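Local coordinates for protein glycogen synthase (Cyanobacterium sp. CLg1, PDB 6GNF) that belongs to the bacterial glycogen (starch) synthases, two-domain GT-B-type proteins, and binds adenosine-5'-diphosphate and a glycan, at residues A[24-29]-A[46-51]; A[29-34]-A[99-104]; A[468-473]-A[493-498]; A[340-345]-A[414-419]; A[222-227]-A[251-256]. All coordinates share one frame; numbering follows the deposited sequence.

Interaction 1: A[24-29]-A[46-51]; sequences ICFVST and GLPEEL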
# COMPACT_ATOMS: atom_id res chain seq x y z
N ILE A 24 14.17 -3.16 -15.78
CA ILE A 24 12.95 -2.71 -15.12
C ILE A 24 13.27 -1.58 -14.16
O ILE A 24 14.07 -1.74 -13.25
CB ILE A 24 12.29 -3.86 -14.35
CG1 ILE A 24 12.16 -5.10 -15.24
CG2 ILE A 24 10.91 -3.44 -13.85
CD1 ILE A 24 11.83 -6.36 -14.48
N CYS A 25 12.59 -0.46 -14.34
CA CYS A 25 12.79 0.72 -13.50
C CYS A 25 11.49 1.04 -12.76
O CYS A 25 10.52 1.47 -13.39
CB CYS A 25 13.21 1.89 -14.38
SG CYS A 25 13.48 3.42 -13.48
N PHE A 26 11.46 0.78 -11.45
CA PHE A 26 10.28 1.05 -10.61
C PHE A 26 10.33 2.48 -10.14
O PHE A 26 11.37 2.94 -9.63
CB PHE A 26 10.26 0.16 -9.37
CG PHE A 26 9.74 -1.23 -9.63
CD1 PHE A 26 10.51 -2.15 -10.29
CD2 PHE A 26 8.48 -1.60 -9.20
CE1 PHE A 26 10.04 -3.43 -10.53
CE2 PHE A 26 8.00 -2.88 -9.43
CZ PHE A 26 8.78 -3.80 -10.09
N VAL A 27 9.22 3.19 -10.27
CA VAL A 27 9.16 4.57 -9.83
C VAL A 27 8.05 4.68 -8.79
O VAL A 27 6.94 4.22 -9.01
CB VAL A 27 8.90 5.52 -11.02
CG1 VAL A 27 9.09 6.97 -10.60
CG2 VAL A 27 9.85 5.19 -12.16
N SER A 28 8.37 5.23 -7.63
CA SER A 28 7.37 5.42 -6.58
C SER A 28 7.78 6.48 -5.59
O SER A 28 8.92 6.92 -5.57
CB SER A 28 7.09 4.10 -5.83
OG SER A 28 8.17 3.68 -5.05
N THR A 29 6.85 6.82 -4.71
CA THR A 29 7.14 7.72 -3.59
C THR A 29 7.71 6.98 -2.39
O THR A 29 8.23 7.61 -1.49
CB THR A 29 5.86 8.43 -3.14
OG1 THR A 29 4.81 7.46 -3.02
CG2 THR A 29 5.44 9.44 -4.16
N GLY A 46 10.06 -5.67 -1.99
CA GLY A 46 10.06 -7.11 -2.20
C GLY A 46 10.04 -7.59 -3.63
O GLY A 46 10.77 -8.52 -3.99
N LEU A 47 9.20 -6.99 -4.45
CA LEU A 47 9.05 -7.43 -5.84
C LEU A 47 10.34 -7.16 -6.65
O LEU A 47 10.83 -8.07 -7.32
CB LEU A 47 7.80 -6.80 -6.49
CG LEU A 47 7.57 -7.02 -7.99
CD1 LEU A 47 7.63 -8.50 -8.37
CD2 LEU A 47 6.23 -6.42 -8.40
N PRO A 48 10.91 -5.95 -6.55
CA PRO A 48 12.19 -5.73 -7.25
C PRO A 48 13.32 -6.66 -6.81
O PRO A 48 14.11 -7.09 -7.65
CB PRO A 48 12.52 -4.28 -6.91
CG PRO A 48 11.18 -3.65 -6.78
CD PRO A 48 10.38 -4.68 -6.02
N GLU A 49 13.39 -6.97 -5.51
CA GLU A 49 14.40 -7.90 -5.01
C GLU A 49 14.24 -9.29 -5.61
O GLU A 49 15.21 -9.93 -5.96
CB GLU A 49 14.41 -7.95 -3.48
CG GLU A 49 15.07 -6.73 -2.85
CD GLU A 49 15.08 -6.71 -1.33
OE1 GLU A 49 15.43 -5.65 -0.78
OE2 GLU A 49 14.69 -7.71 -0.69
N GLU A 50 12.99 -9.73 -5.77
CA GLU A 50 12.72 -11.05 -6.36
C GLU A 50 13.07 -11.05 -7.84
O GLU A 50 13.65 -11.99 -8.35
CB GLU A 50 11.25 -11.44 -6.15
CG GLU A 50 10.87 -12.80 -6.74
CD GLU A 50 11.59 -13.98 -6.08
OE1 GLU A 50 12.07 -13.82 -4.94
OE2 GLU A 50 11.67 -15.06 -6.72
N LEU A 51 12.75 -9.96 -8.53
CA LEU A 51 13.08 -9.84 -9.95
C LEU A 51 14.58 -9.83 -10.20
O LEU A 51 15.03 -10.36 -11.21
CB LEU A 51 12.42 -8.58 -10.53
CG LEU A 51 10.89 -8.65 -10.61
CD1 LEU A 51 10.28 -7.29 -10.85
CD2 LEU A 51 10.45 -9.61 -11.70

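Interaction 2: A[29-34]-A[99-104]; sequences TEVAPY and VDHIWV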
# COMPACT_ATOMS: atom_id res chain seq x y z
N THR A 29 6.85 6.82 -4.71
CA THR A 29 7.14 7.72 -3.59
C THR A 29 7.71 6.98 -2.39
O THR A 29 8.23 7.61 -1.49
CB THR A 29 5.86 8.43 -3.14
OG1 THR A 29 4.81 7.46 -3.02
CG2 THR A 29 5.44 9.44 -4.16
N GLU A 30 7.57 5.65 -2.36
CA GLU A 30 7.94 4.86 -1.19
C GLU A 30 8.77 3.65 -1.59
O GLU A 30 8.40 2.93 -2.50
CB GLU A 30 6.69 4.32 -0.51
CG GLU A 30 5.92 5.32 0.32
CD GLU A 30 4.68 4.71 0.97
OE1 GLU A 30 4.69 3.52 1.37
OE2 GLU A 30 3.68 5.45 1.07
N VAL A 31 9.84 3.41 -0.84
CA VAL A 31 10.61 2.16 -0.95
C VAL A 31 11.05 1.75 0.45
O VAL A 31 11.91 2.39 1.05
CB VAL A 31 11.87 2.31 -1.84
CG1 VAL A 31 12.60 0.97 -1.94
CG2 VAL A 31 11.51 2.81 -3.23
N ALA A 32 10.45 0.69 0.98
CA ALA A 32 10.84 0.20 2.30
C ALA A 32 12.26 -0.35 2.22
O ALA A 32 12.68 -0.83 1.18
CB ALA A 32 9.89 -0.90 2.77
N PRO A 33 13.02 -0.26 3.33
CA PRO A 33 12.66 0.33 4.62
C PRO A 33 12.99 1.82 4.72
O PRO A 33 12.82 2.43 5.76
CB PRO A 33 13.51 -0.48 5.60
CG PRO A 33 14.75 -0.81 4.83
CD PRO A 33 14.37 -0.86 3.37
N TYR A 34 13.36 2.45 3.61
CA TYR A 34 13.83 3.83 3.63
C TYR A 34 12.63 4.78 3.83
O TYR A 34 12.67 5.72 4.62
CB TYR A 34 14.48 4.16 2.29
CG TYR A 34 15.65 3.27 1.92
CD1 TYR A 34 16.95 3.61 2.29
CD2 TYR A 34 15.46 2.09 1.18
CE1 TYR A 34 18.03 2.81 1.95
CE2 TYR A 34 16.53 1.29 0.84
CZ TYR A 34 17.82 1.65 1.23
OH TYR A 34 18.92 0.88 0.90
N VAL A 99 19.69 -4.90 -6.06
CA VAL A 99 18.82 -3.83 -6.57
C VAL A 99 19.45 -2.45 -6.35
O VAL A 99 19.92 -2.15 -5.24
CB VAL A 99 17.44 -3.83 -5.88
CG1 VAL A 99 16.53 -2.78 -6.50
CG2 VAL A 99 16.78 -5.21 -5.99
N ASP A 100 19.41 -1.62 -7.40
CA ASP A 100 19.84 -0.22 -7.32
C ASP A 100 18.68 0.65 -6.85
O ASP A 100 17.60 0.63 -7.43
CB ASP A 100 20.29 0.28 -8.69
CG ASP A 100 21.54 -0.42 -9.16
OD1 ASP A 100 22.65 0.03 -8.77
OD2 ASP A 100 21.48 -1.44 -9.87
N HIS A 101 18.93 1.45 -5.82
CA HIS A 101 17.96 2.43 -5.36
C HIS A 101 18.51 3.80 -5.67
O HIS A 101 19.61 4.15 -5.26
CB HIS A 101 17.73 2.27 -3.86
CG HIS A 101 17.29 0.90 -3.48
ND1 HIS A 101 16.11 0.35 -3.92
CD2 HIS A 101 17.89 -0.04 -2.72
CE1 HIS A 101 15.99 -0.88 -3.43
NE2 HIS A 101 17.06 -1.14 -2.70
N ILE A 102 17.80 4.51 -6.53
CA ILE A 102 18.17 5.85 -6.93
C ILE A 102 17.25 6.81 -6.21
O ILE A 102 16.03 6.65 -6.22
CB ILE A 102 18.01 6.05 -8.45
CG1 ILE A 102 18.69 4.91 -9.23
CG2 ILE A 102 18.53 7.41 -8.87
CD1 ILE A 102 20.12 4.69 -8.88
N TRP A 103 17.83 7.85 -5.61
CA TRP A 103 17.07 8.81 -4.84
C TRP A 103 17.20 10.19 -5.44
O TRP A 103 18.30 10.71 -5.62
CB TRP A 103 17.58 8.84 -3.41
CG TRP A 103 17.72 7.50 -2.80
CD1 TRP A 103 18.88 6.84 -2.54
CD2 TRP A 103 16.67 6.63 -2.34
NE1 TRP A 103 18.63 5.63 -1.95
CE2 TRP A 103 17.28 5.49 -1.80
CE3 TRP A 103 15.28 6.73 -2.32
CZ2 TRP A 103 16.56 4.43 -1.27
CZ3 TRP A 103 14.54 5.67 -1.78
CH2 TRP A 103 15.18 4.54 -1.27
N VAL A 104 16.06 10.80 -5.73
CA VAL A 104 16.02 12.11 -6.34
C VAL A 104 16.10 13.17 -5.25
O VAL A 104 15.22 13.27 -4.41
CB VAL A 104 14.72 12.29 -7.15
CG1 VAL A 104 14.72 13.64 -7.86
CG2 VAL A 104 14.57 11.16 -8.15

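Interaction 3: A[468-473]-A[493-498]; sequences FLMNKI and DAMIVG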
# COMPACT_ATOMS: atom_id res chain seq x y z
N PHE A 468 -11.62 -17.18 7.43
CA PHE A 468 -13.06 -16.93 7.36
C PHE A 468 -13.39 -15.55 6.82
O PHE A 468 -12.65 -14.60 7.07
CB PHE A 468 -13.67 -17.06 8.76
CG PHE A 468 -13.43 -18.39 9.40
CD1 PHE A 468 -12.31 -18.62 10.17
CD2 PHE A 468 -14.34 -19.42 9.22
CE1 PHE A 468 -12.09 -19.85 10.76
CE2 PHE A 468 -14.14 -20.66 9.81
CZ PHE A 468 -13.01 -20.87 10.58
N LEU A 469 -14.51 -15.45 6.12
CA LEU A 469 -15.01 -14.19 5.59
C LEU A 469 -16.14 -13.63 6.45
O LEU A 469 -17.02 -14.38 6.89
CB LEU A 469 -15.54 -14.36 4.17
CG LEU A 469 -14.56 -14.84 3.10
CD1 LEU A 469 -15.22 -14.74 1.72
CD2 LEU A 469 -13.26 -14.05 3.12
N MET A 470 -16.13 -12.32 6.63
CA MET A 470 -17.23 -11.59 7.24
C MET A 470 -18.30 -11.34 6.18
O MET A 470 -18.11 -11.66 5.00
CB MET A 470 -16.78 -10.21 7.71
CG MET A 470 -15.58 -10.18 8.63
SD MET A 470 -14.99 -8.49 8.81
CE MET A 470 -13.61 -8.80 9.91
N ASN A 471 -19.40 -10.72 6.58
CA ASN A 471 -20.28 -10.09 5.62
C ASN A 471 -19.67 -8.75 5.23
O ASN A 471 -18.72 -8.29 5.87
CB ASN A 471 -21.69 -9.92 6.18
CG ASN A 471 -22.43 -11.23 6.34
OD1 ASN A 471 -22.10 -12.22 5.69
ND2 ASN A 471 -23.46 -11.23 7.17
N LYS A 472 -20.20 -8.14 4.18
CA LYS A 472 -19.67 -6.88 3.65
C LYS A 472 -19.78 -5.74 4.66
O LYS A 472 -20.81 -5.57 5.29
CB LYS A 472 -20.43 -6.51 2.38
CG LYS A 472 -19.89 -5.30 1.64
CD LYS A 472 -20.83 -4.90 0.52
CE LYS A 472 -20.36 -3.64 -0.18
NZ LYS A 472 -19.06 -3.85 -0.88
N ILE A 473 -18.71 -4.96 4.80
CA ILE A 473 -18.72 -3.78 5.65
C ILE A 473 -19.14 -2.60 4.78
O ILE A 473 -18.40 -2.22 3.89
CB ILE A 473 -17.33 -3.49 6.27
CG1 ILE A 473 -16.72 -4.75 6.90
CG2 ILE A 473 -17.41 -2.36 7.29
CD1 ILE A 473 -17.53 -5.36 8.03
N ASP A 493 -22.39 -5.68 12.85
CA ASP A 493 -23.07 -6.97 12.71
C ASP A 493 -22.39 -7.84 11.65
O ASP A 493 -22.18 -9.04 11.84
CB ASP A 493 -24.55 -6.74 12.36
CG ASP A 493 -25.32 -6.03 13.49
OD1 ASP A 493 -24.91 -6.12 14.67
OD2 ASP A 493 -26.36 -5.40 13.20
N ALA A 494 -21.99 -7.23 10.54
CA ALA A 494 -21.32 -7.95 9.45
C ALA A 494 -19.97 -8.53 9.89
O ALA A 494 -19.61 -9.65 9.51
CB ALA A 494 -21.14 -7.03 8.26
N MET A 495 -19.23 -7.78 10.70
CA MET A 495 -17.95 -8.24 11.22
C MET A 495 -18.15 -9.42 12.16
O MET A 495 -17.48 -10.44 12.06
CB MET A 495 -17.23 -7.10 11.96
CG MET A 495 -15.88 -7.48 12.56
SD MET A 495 -15.10 -6.11 13.45
CE MET A 495 -16.13 -6.04 14.91
N ILE A 496 -19.11 -9.28 13.07
CA ILE A 496 -19.36 -10.29 14.10
C ILE A 496 -19.81 -11.63 13.52
O ILE A 496 -19.48 -12.69 14.06
CB ILE A 496 -20.37 -9.77 15.14
CG1 ILE A 496 -19.70 -8.67 15.99
CG2 ILE A 496 -20.87 -10.89 16.04
CD1 ILE A 496 -20.66 -7.78 16.74
N VAL A 497 -20.54 -11.60 12.41
CA VAL A 497 -20.89 -12.83 11.69
C VAL A 497 -19.63 -13.62 11.34
O VAL A 497 -19.58 -14.84 11.56
CB VAL A 497 -21.73 -12.54 10.42
CG1 VAL A 497 -21.75 -13.74 9.48
CG2 VAL A 497 -23.15 -12.14 10.81
N GLY A 498 -18.61 -12.93 10.82
CA GLY A 498 -17.34 -13.57 10.50
C GLY A 498 -16.62 -14.09 11.72
O GLY A 498 -16.10 -15.21 11.72

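Interaction 4: A[340-345]-A[414-419]; sequences KECGLT and SKLAHF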
# COMPACT_ATOMS: atom_id res chain seq x y z
N LYS A 340 -0.14 -10.26 28.52
CA LYS A 340 0.50 -9.48 29.57
C LYS A 340 0.90 -8.08 29.10
O LYS A 340 0.70 -7.10 29.80
CB LYS A 340 1.73 -10.20 30.13
CG LYS A 340 2.59 -9.31 31.02
CD LYS A 340 3.39 -10.09 32.03
CE LYS A 340 4.03 -9.16 33.04
NZ LYS A 340 4.97 -8.20 32.38
N GLU A 341 1.48 -8.00 27.91
CA GLU A 341 1.90 -6.70 27.37
C GLU A 341 0.73 -5.71 27.27
O GLU A 341 0.92 -4.51 27.44
CB GLU A 341 2.55 -6.89 25.99
CG GLU A 341 3.32 -5.68 25.48
CD GLU A 341 4.67 -5.48 26.13
OE1 GLU A 341 4.95 -6.09 27.18
OE2 GLU A 341 5.46 -4.70 25.57
N CYS A 342 -0.46 -6.23 27.00
CA CYS A 342 -1.63 -5.38 26.75
C CYS A 342 -2.51 -5.19 27.98
O CYS A 342 -3.54 -4.54 27.91
CB CYS A 342 -2.46 -5.99 25.61
SG CYS A 342 -1.58 -6.00 24.02
N GLY A 343 -2.10 -5.75 29.12
CA GLY A 343 -2.87 -5.64 30.35
C GLY A 343 -4.10 -6.53 30.39
O GLY A 343 -4.99 -6.32 31.21
N LEU A 344 -4.14 -7.54 29.53
CA LEU A 344 -5.28 -8.46 29.46
C LEU A 344 -5.06 -9.66 30.35
O LEU A 344 -3.91 -10.03 30.63
CB LEU A 344 -5.47 -8.94 28.02
CG LEU A 344 -5.59 -7.83 26.97
CD1 LEU A 344 -5.61 -8.42 25.56
CD2 LEU A 344 -6.83 -6.99 27.22
N THR A 345 -6.15 -10.31 30.75
CA THR A 345 -6.06 -11.52 31.57
C THR A 345 -5.24 -12.56 30.82
O THR A 345 -5.51 -12.84 29.64
CB THR A 345 -7.45 -12.11 31.92
OG1 THR A 345 -8.29 -11.10 32.49
CG2 THR A 345 -7.32 -13.28 32.90
N SER A 414 6.43 -1.30 15.68
CA SER A 414 6.76 -2.57 15.04
C SER A 414 6.83 -3.72 16.03
O SER A 414 6.34 -4.82 15.76
CB SER A 414 8.07 -2.46 14.27
OG SER A 414 7.81 -1.80 13.04
N LYS A 415 7.44 -3.48 17.18
CA LYS A 415 7.54 -4.50 18.21
C LYS A 415 6.17 -5.07 18.59
O LYS A 415 6.00 -6.29 18.67
CB LYS A 415 8.25 -3.93 19.45
CG LYS A 415 8.46 -4.92 20.58
CD LYS A 415 9.48 -4.38 21.57
CE LYS A 415 9.61 -5.25 22.81
NZ LYS A 415 8.46 -5.07 23.74
N LEU A 416 5.20 -4.19 18.82
CA LEU A 416 3.86 -4.63 19.21
C LEU A 416 3.13 -5.29 18.04
O LEU A 416 2.35 -6.22 18.23
CB LEU A 416 3.04 -3.46 19.77
CG LEU A 416 1.72 -3.83 20.44
CD1 LEU A 416 1.93 -4.74 21.64
CD2 LEU A 416 0.96 -2.58 20.86
N ALA A 417 3.38 -4.81 16.83
CA ALA A 417 2.83 -5.46 15.64
C ALA A 417 3.28 -6.92 15.57
O ALA A 417 2.48 -7.82 15.31
CB ALA A 417 3.24 -4.72 14.37
N HIS A 418 4.56 -7.15 15.86
CA HIS A 418 5.12 -8.50 15.86
C HIS A 418 4.49 -9.34 16.96
O HIS A 418 4.08 -10.49 16.73
CB HIS A 418 6.65 -8.44 16.00
CG HIS A 418 7.35 -8.16 14.71
ND1 HIS A 418 7.71 -9.16 13.83
CD2 HIS A 418 7.75 -7.00 14.14
CE1 HIS A 418 8.29 -8.62 12.77
NE2 HIS A 418 8.33 -7.31 12.94
N PHE A 419 4.38 -8.78 18.16
CA PHE A 419 3.71 -9.45 19.27
C PHE A 419 2.28 -9.87 18.91
O PHE A 419 1.82 -10.94 19.31
CB PHE A 419 3.67 -8.56 20.51
CG PHE A 419 4.86 -8.71 21.42
CD1 PHE A 419 6.15 -8.48 20.95
CD2 PHE A 419 4.69 -9.03 22.76
CE1 PHE A 419 7.24 -8.60 21.80
CE2 PHE A 419 5.78 -9.15 23.61
CZ PHE A 419 7.05 -8.93 23.12

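Interaction 5: A[222-227]-A[251-256]; sequences KYLSDL and PMYMLN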
# COMPACT_ATOMS: atom_id res chain seq x y z
N LYS A 222 -2.47 18.74 -26.09
CA LYS A 222 -2.88 17.44 -26.64
C LYS A 222 -3.14 16.41 -25.55
O LYS A 222 -3.80 15.42 -25.80
CB LYS A 222 -1.86 16.91 -27.66
CG LYS A 222 -0.52 16.54 -27.07
CD LYS A 222 0.50 16.27 -28.17
CE LYS A 222 0.36 14.86 -28.73
NZ LYS A 222 1.40 14.64 -29.77
N TYR A 223 -2.62 16.61 -24.34
CA TYR A 223 -2.90 15.70 -23.23
C TYR A 223 -4.06 16.15 -22.34
O TYR A 223 -4.38 15.49 -21.34
CB TYR A 223 -1.65 15.50 -22.39
CG TYR A 223 -0.51 14.93 -23.19
CD1 TYR A 223 -0.44 13.57 -23.49
CD2 TYR A 223 0.49 15.75 -23.68
CE1 TYR A 223 0.60 13.05 -24.25
CE2 TYR A 223 1.53 15.24 -24.43
CZ TYR A 223 1.58 13.90 -24.71
OH TYR A 223 2.64 13.44 -25.46
N LEU A 224 -4.71 17.25 -22.70
CA LEU A 224 -5.73 17.86 -21.87
C LEU A 224 -6.96 16.96 -21.75
O LEU A 224 -7.53 16.81 -20.67
CB LEU A 224 -6.16 19.20 -22.45
CG LEU A 224 -6.07 20.41 -21.54
CD1 LEU A 224 -6.64 21.61 -22.29
CD2 LEU A 224 -6.83 20.18 -20.24
N SER A 225 -7.37 16.39 -22.87
CA SER A 225 -8.50 15.48 -22.89
C SER A 225 -8.28 14.23 -22.02
O SER A 225 -9.20 13.81 -21.32
CB SER A 225 -8.82 15.07 -24.32
OG SER A 225 -9.80 14.07 -24.34
N ASP A 226 -7.09 13.66 -22.07
CA ASP A 226 -6.75 12.49 -21.25
C ASP A 226 -6.80 12.83 -19.76
O ASP A 226 -7.25 12.03 -18.95
CB ASP A 226 -5.35 11.97 -21.59
CG ASP A 226 -5.28 11.29 -22.95
OD1 ASP A 226 -6.31 10.85 -23.49
OD2 ASP A 226 -4.14 11.18 -23.46
N LEU A 227 -6.35 14.04 -19.41
CA LEU A 227 -6.35 14.50 -18.02
C LEU A 227 -7.74 14.92 -17.52
O LEU A 227 -7.98 15.01 -16.32
CB LEU A 227 -5.40 15.68 -17.86
CG LEU A 227 -3.92 15.31 -17.86
CD1 LEU A 227 -3.05 16.49 -18.28
CD2 LEU A 227 -3.51 14.80 -16.49
N PRO A 251 -21.76 18.20 -10.98
CA PRO A 251 -20.46 17.63 -11.34
C PRO A 251 -19.53 18.70 -11.93
O PRO A 251 -19.87 19.33 -12.93
CB PRO A 251 -20.81 16.55 -12.36
CG PRO A 251 -22.11 16.98 -12.96
CD PRO A 251 -22.73 18.04 -12.08
N MET A 252 -18.37 18.90 -11.32
CA MET A 252 -17.45 19.97 -11.69
C MET A 252 -16.24 19.42 -12.45
O MET A 252 -15.85 18.26 -12.30
CB MET A 252 -17.00 20.75 -10.45
CG MET A 252 -16.09 19.97 -9.51
SD MET A 252 -15.90 20.75 -7.88
CE MET A 252 -16.90 19.69 -6.84
N TYR A 253 -15.63 20.28 -13.25
CA TYR A 253 -14.51 19.90 -14.09
C TYR A 253 -13.20 19.97 -13.32
O TYR A 253 -13.00 20.89 -12.54
CB TYR A 253 -14.45 20.79 -15.32
CG TYR A 253 -13.22 20.55 -16.16
CD1 TYR A 253 -13.09 19.39 -16.92
CD2 TYR A 253 -12.16 21.46 -16.16
CE1 TYR A 253 -11.96 19.16 -17.67
CE2 TYR A 253 -11.01 21.23 -16.92
CZ TYR A 253 -10.91 20.08 -17.68
OH TYR A 253 -9.78 19.83 -18.43
N MET A 254 -12.31 19.01 -13.55
CA MET A 254 -10.98 19.00 -12.92
C MET A 254 -10.03 18.08 -13.68
O MET A 254 -10.41 17.52 -14.72
CB MET A 254 -11.08 18.57 -11.45
CG MET A 254 -11.56 17.14 -11.22
SD MET A 254 -11.98 16.74 -9.50
CE MET A 254 -13.44 17.74 -9.23
N LEU A 255 -8.80 17.96 -13.18
CA LEU A 255 -7.82 17.02 -13.71
C LEU A 255 -7.80 15.73 -12.90
O LEU A 255 -8.14 15.73 -11.73
CB LEU A 255 -6.42 17.63 -13.68
CG LEU A 255 -6.28 19.05 -14.24
CD1 LEU A 255 -4.84 19.50 -14.12
CD2 LEU A 255 -6.75 19.14 -15.68
N ASN A 256 -7.35 14.65 -13.54
CA ASN A 256 -7.23 13.34 -12.92
C ASN A 256 -6.01 12.65 -13.51
O ASN A 256 -6.07 12.13 -14.63
CB ASN A 256 -8.50 12.52 -13.17
CG ASN A 256 -8.52 11.21 -12.40
OD1 ASN A 256 -7.55 10.45 -12.40
ND2 ASN A 256 -9.63 10.94 -11.74

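Interaction 1: A[24-29]-A[46-51]
Phe-26 turns one face of its ring to the pyrrolidine of Pro-48, whose CG sits 3.8 Å from the ring centroid and only 7° off the ring normal, a CH-pi contact over the middle of the face. The pair belongs to the first beta-alpha-beta unit of the N-terminal Rossmann-like domain: strand 23-27 leads into helix 39-54, which runs back over the sheet before strand 57-63. The short axes of 24-27 and 46-51 are nearly antiparallel, at 171°, and 10.4 Å apart, a spacing bridged by side chains. While the proline takes the face, two leucines meet the far rim of the ring close to its plane. Leu-47 brings CD2 to within 4.0 Å of Phe-26 CZ, and Leu-51 CD1 lies 3.9 Å from the same CZ, each leucine crossing the phenyl at roughly a right angle. The helix is kinked at Pro-48, which has no N-H to give to the preceding turn. Helix 526-540, from the C-terminal end of the chain, touches Ile-24, Leu-47 and Leu-51 and adds to the packing around them. With CG1 anti to its carbonyl carbon (chi1 -49°), Ile-24 extends CD1 to 4.1 Å from Leu-51 CD1.

Interaction 2: A[29-34]-A[99-104]
An aromatic cluster of Tyr-34, His-101 and Trp-103 joins the loop after strand 23-27 to strand 99-105, with Val-31 packed beside it. The benzo edge of Trp-103 is directed at the face of Tyr-34: CZ2 stands 3.4 Å above the phenol plane, over its centre, and CH2 comes to 3.5 Å from Tyr-34 CG. The planes of the tyrosine ring and the six-membered indole ring meet at 57°, an edge-to-face pair well short of perpendicular. His-101 is two residues back on the strand and points its CB to the same loop. Its CD2 lies 3.9 Å from Tyr-34 OH, and the two rings meet obliquely. Strand 99-105 belongs to the large mixed sheet of the N-terminal domain, between strands 85-96 and 57-63, and the loop packs over it on the way to helix 39-54. Polar ends of the cluster have partners in the surrounding fold: Tyr-34 OH is hydrogen-bonded to Asp-70, His-101 ND1 to Thr-60 and Trp-103 NE1 to Ser-94, which would limit how the rings can shift. Val-31, its CG1 anti to the backbone N (chi1 -179°), sets that methyl 4.1 Å from His-101 ND1, while its CB rests 4.0 Å from Trp-103 CH2.

Interaction 3: A[468-473]-A[493-498]
Ala-494 lies at the middle of this contact, its methyl directed into the bend of segment 468-473. Asn-471 CB comes within 3.6 Å of Ala-494 CB, Ile-473 CD1 is 4.0 Å from the same methyl, and the carbonyl oxygen of Lys-472 is 3.3 Å from Ala-494 CB. Beside them the two methionines run side by side and point the same way. Met-470, extended beyond CG, brings CE to 3.7 Å from Met-495 CG and passes its sulfur near Met-495 CA. Gly-498, with no side chain, lies with its CA 3.8 Å from Met-470 CA, a close approach of the two backbones. In the C-terminal Rossmann-like domain of this GT-B fold, strand 468-469 is the outermost strand of the parallel sheet, and helix 485-503 packs against the chain where it leaves that strand. Helix 365-370 adds Val-367, which touches both Ile-473 and Met-495. Toward the polar side, Asn-471 N donates to Ala-494 O at 3.1 Å, reaching the carbonyl from 40° out of its plane. On the exposed side the Asn-471 carboxamide, with CG anti to the carbonyl carbon (chi1 -70°), reaches Val-497, the two side chains crossing at a slant. Its ND2 lies 3.8 Å from Val-497 CG2, and CG1 of the valine is about equally near.

Interaction 4: A[340-345]-A[414-419]
Glu-341 lies across the contact with its aliphatic stem against Leu-416 and Phe-419 and its carboxylate turned to Lys-415. It stands in the last turn of helix 327-341, facing helix 414-423 in the C-terminal Rossmann-like domain of the GT-B fold. Just beyond, Gly-343 takes a positive phi of 75° and closes the helix in a Schellman motif. Glu-341 CG, anti to the backbone N, comes to 4.2 Å from Leu-416 CD1, and the bend at chi2 (76°) then turns the carboxylate toward Lys-415. The glutamate and leucine side chains cross at a slant. Glu-341 CB meets the ring of Phe-419 obliquely, 4.4 Å from CD2. Cys-342 adds its sulfur from the neighbouring position, SG lying 4.4 Å from the same Leu-416 CD1 that the glutamate touches. These apolar contacts are loose, and the two charged residues beside them, Glu-341 and Lys-415, are exposed. Strand 381-385 supplies Val-383 against Cys-342 and Leu-385 against Leu-416, while Ala-417 on the same helix as Leu-416 touches the bound adenosine-5'-diphosphate. Lys-415 stays extended until its last torsion, which turns at -76°. It approaches Glu-341 at about a right angle, and the long salt bridge closes at 3.5 Å between Lys-415 NZ and Glu-341 OE2.

Interaction 5: A[222-227]-A[251-256]
The carbonyl of Leu-227, at the end of the short helix 224-227, accepts the backbone N-H of Asn-256 at the end of strand 251-256. Asn-256 N and Leu-227 O are 2.9 Å apart, with the donor in the carbonyl plane and an N-H...O angle of 138°. The same oxygen also lies 3.3 Å from Leu-255 CA in a CA-H...O contact, so two neighbouring residues of the strand converge on it. Side chains flank this pairing. Leu-227 CB approaches Leu-255 CD2 at 4.3 Å, and Leu-227 CD2 lies 4.1 Å from Asn-256 O. Farther out, Tyr-253, with CG anti to the backbone N (chi1 173°), reaches across at about a right angle to bring OH to 3.5 Å from Leu-224 CD2; that hydroxyl is hydrogen-bonded to Ser-228. Strand 251-256 is the central strand of a small three-stranded antiparallel sheet in the N-terminal domain. Asn-256 is the N-cap of helix 257-264: its OD1 takes the backbone N of Lys-259, and its ND2 is hydrogen-bonded to Gln-206. With both main-chain and side-chain groups engaged, Asn-256 ties the end of one helix to the start of the next, a junction set chiefly by polar backbone chemistry.

Interactions 1 and 2 lie in the N-terminal domain core, share Thr-29 and reach the same large sheet; they touch where Pro-48 and Glu-49 meet Val-99, and their centres are about 9 Å apart. Both are built from side chains, aliphatic around one phenyl in the first and mainly aromatic in the second. Interaction 5, in the same domain but about 30 Å from interaction 1 between centres, is partly buried and relies on the main chain. Interactions 3 and 4 belong to the other domain, their centres about 25 Å apart: interaction 3 combines tight packing with a backbone bond, whereas interaction 4 pairs buried apolar groups with an exposed salt bridge, on a helix whose Ala-417 touches the adenosine-5'-diphosphate.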